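Local coordinates for methyltransferase domain-containing protein (Pyrococcus horikoshii, PDB 1VE3) that binds S-adenosylmethionine and probably acts as a methyltransferase, though its methyl acceptor is not known, at residues A[29-34]-A[213-218]. Residues are numbered along the deposited sequence; the frame is centred on the assembly and turned at random.
Sequences EPLLMK and EKVGNY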
loop_
_atom_site.group_PDB
_atom_site.type_symbol
_atom_site.label_atom_id
_atom_site.label_comp_id
_atom_site.label_asym_id
_atom_site.label_seq_id
_atom_site.Cartn_x
_atom_site.Cartn_y
_atom_site.Cartn_z
ATOM N N GLU A 29 6.362 3.971 -8.748
ATOM C CA GLU A 29 7.578 3.223 -9.067
ATOM C C GLU A 29 7.867 3.028 -10.561
ATOM O O GLU A 29 8.928 3.417 -11.049
ATOM C CB GLU A 29 7.544 1.854 -8.384
ATOM C CG GLU A 29 8.835 1.075 -8.531
ATOM C CD GLU A 29 8.729 -0.329 -7.978
ATOM O OE1 GLU A 29 8.213 -0.488 -6.849
ATOM O OE2 GLU A 29 9.169 -1.275 -8.671
ATOM N N PRO A 30 6.928 2.421 -11.306
ATOM C CA PRO A 30 7.136 2.198 -12.740
ATOM C C PRO A 30 7.302 3.489 -13.547
ATOM O O PRO A 30 8.056 3.537 -14.519
ATOM C CB PRO A 30 5.893 1.414 -13.143
ATOM C CG PRO A 30 4.849 1.955 -12.218
ATOM C CD PRO A 30 5.583 1.983 -10.900
ATOM N N LEU A 31 6.598 4.537 -13.138
ATOM C CA LEU A 31 6.682 5.814 -13.828
ATOM C C LEU A 31 8.022 6.494 -13.556
ATOM O O LEU A 31 8.590 7.142 -14.435
ATOM C CB LEU A 31 5.531 6.716 -13.380
ATOM C CG LEU A 31 4.135 6.101 -13.515
ATOM C CD1 LEU A 31 3.090 7.118 -13.105
ATOM C CD2 LEU A 31 3.903 5.657 -14.957
ATOM N N LEU A 32 8.529 6.339 -12.336
ATOM C CA LEU A 32 9.799 6.943 -11.958
ATOM C C LEU A 32 10.970 6.294 -12.683
ATOM O O LEU A 32 11.968 6.949 -12.986
ATOM C CB LEU A 32 10.005 6.847 -10.444
ATOM C CG LEU A 32 9.086 7.717 -9.578
ATOM C CD1 LEU A 32 9.413 7.513 -8.105
ATOM C CD2 LEU A 32 9.253 9.180 -9.958
HETATM N N MSE A 33 10.850 5.003 -12.967
HETATM C CA MSE A 33 11.917 4.303 -13.662
HETATM C C MSE A 33 11.886 4.584 -15.155
HETATM O O MSE A 33 12.894 4.446 -15.843
HETATM C CB MSE A 33 11.822 2.802 -13.390
HETATM C CG MSE A 33 12.082 2.463 -11.932
HETATM SE SE MSE A 33 13.591 3.474 -11.224
HETATM C CE MSE A 33 12.631 4.810 -10.221
ATOM N N LYS A 34 10.726 4.995 -15.648
ATOM C CA LYS A 34 10.569 5.300 -17.059
ATOM C C LYS A 34 11.340 6.565 -17.416
ATOM O O LYS A 34 11.654 6.798 -18.583
ATOM C CB LYS A 34 9.086 5.483 -17.391
ATOM C CG LYS A 34 8.792 5.835 -18.841
ATOM C CD LYS A 34 7.291 5.844 -19.088
ATOM C CE LYS A 34 6.959 6.223 -20.517
ATOM N NZ LYS A 34 5.494 6.131 -20.791
ATOM N N GLU A 213 2.762 12.462 -17.243
ATOM C CA GLU A 213 1.914 11.280 -17.149
ATOM C C GLU A 213 0.693 11.587 -16.291
ATOM O O GLU A 213 0.825 12.117 -15.184
ATOM C CB GLU A 213 2.677 10.126 -16.496
ATOM C CG GLU A 213 3.987 9.716 -17.159
ATOM C CD GLU A 213 3.803 8.767 -18.338
ATOM O OE1 GLU A 213 2.754 8.090 -18.414
ATOM O OE2 GLU A 213 4.725 8.684 -19.176
ATOM N N LYS A 214 -0.493 11.252 -16.790
ATOM C CA LYS A 214 -1.708 11.476 -16.021
ATOM C C LYS A 214 -1.924 10.259 -15.127
ATOM O O LYS A 214 -1.915 9.127 -15.597
ATOM C CB LYS A 214 -2.907 11.674 -16.945
ATOM C CG LYS A 214 -4.150 12.169 -16.218
ATOM C CD LYS A 214 -5.148 12.797 -17.180
ATOM C CE LYS A 214 -6.245 13.535 -16.427
ATOM N NZ LYS A 214 -7.184 14.230 -17.350
ATOM N N VAL A 215 -2.105 10.502 -13.834
ATOM C CA VAL A 215 -2.301 9.431 -12.861
ATOM C C VAL A 215 -3.663 9.568 -12.195
ATOM O O VAL A 215 -3.995 10.614 -11.641
ATOM C CB VAL A 215 -1.203 9.471 -11.770
ATOM C CG1 VAL A 215 -1.382 8.309 -10.797
ATOM C CG2 VAL A 215 0.176 9.422 -12.420
ATOM N N GLY A 216 -4.453 8.505 -12.255
ATOM C CA GLY A 216 -5.768 8.549 -11.653
ATOM C C GLY A 216 -6.663 9.526 -12.386
ATOM O O GLY A 216 -6.465 9.790 -13.573
ATOM N N ASN A 217 -7.639 10.077 -11.677
ATOM C CA ASN A 217 -8.575 11.016 -12.278
ATOM C C ASN A 217 -8.056 12.440 -12.386
ATOM O O ASN A 217 -8.416 13.158 -13.317
ATOM C CB ASN A 217 -9.894 11.002 -11.509
ATOM C CG ASN A 217 -10.732 9.777 -11.819
ATOM O OD1 ASN A 217 -11.700 9.480 -11.117
ATOM N ND2 ASN A 217 -10.370 9.063 -12.881
ATOM N N TYR A 218 -7.207 12.854 -11.451
ATOM C CA TYR A 218 -6.680 14.210 -11.507
ATOM C C TYR A 218 -5.286 14.426 -10.938
ATOM O O TYR A 218 -4.995 15.486 -10.394
ATOM C CB TYR A 218 -7.670 15.174 -10.850
ATOM C CG TYR A 218 -8.598 15.840 -11.847
ATOM C CD1 TYR A 218 -9.926 16.116 -11.520
ATOM C CD2 TYR A 218 -8.139 16.207 -13.117
ATOM C CE1 TYR A 218 -10.781 16.741 -12.437
ATOM C CE2 TYR A 218 -8.980 16.833 -14.035
ATOM C CZ TYR A 218 -10.298 17.096 -13.691
ATOM O OH TYR A 218 -11.131 17.716 -14.596
#
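In this Rossmann-like methyltransferase fold, L31 and K34 near the C-terminal end of helix 19-34 pack against V215 and E213 at the end of strand 207-215, an outermost strand of the seven-stranded mixed sheet. Helix and strand segments run almost exactly antiparallel, with their axes 11.2 Å apart, so side chains alone bridge the gap. The patch is small and lies at the surface. Its apolar half is a single methyl-to-methyl touch, L31 CD1 on V215 CG2 at 3.8 Å; L31 also rests on L221 of the adjoining strand 219-226, a second point where the helix meets the sheet, while V215 packs within the sheet on Y141 of strand 136-143. Further along, K34 closes the contact with a salt bridge. Its CG lies anti to the backbone N (chi1 179°) and the rest of the chain is fully extended, carrying the ammonium across to the carboxylate. E213 bends at chi2 (-83°) to meet it. Its OE2 has its strongest polar partner in the hydroxyl of Y35, the residue following K34, with the lysine second, so two neighbours hold one oxygen. K34 NZ reaches E213 OE2 at 3.1 Å, on the syn side and 25° out of the carboxylate plane.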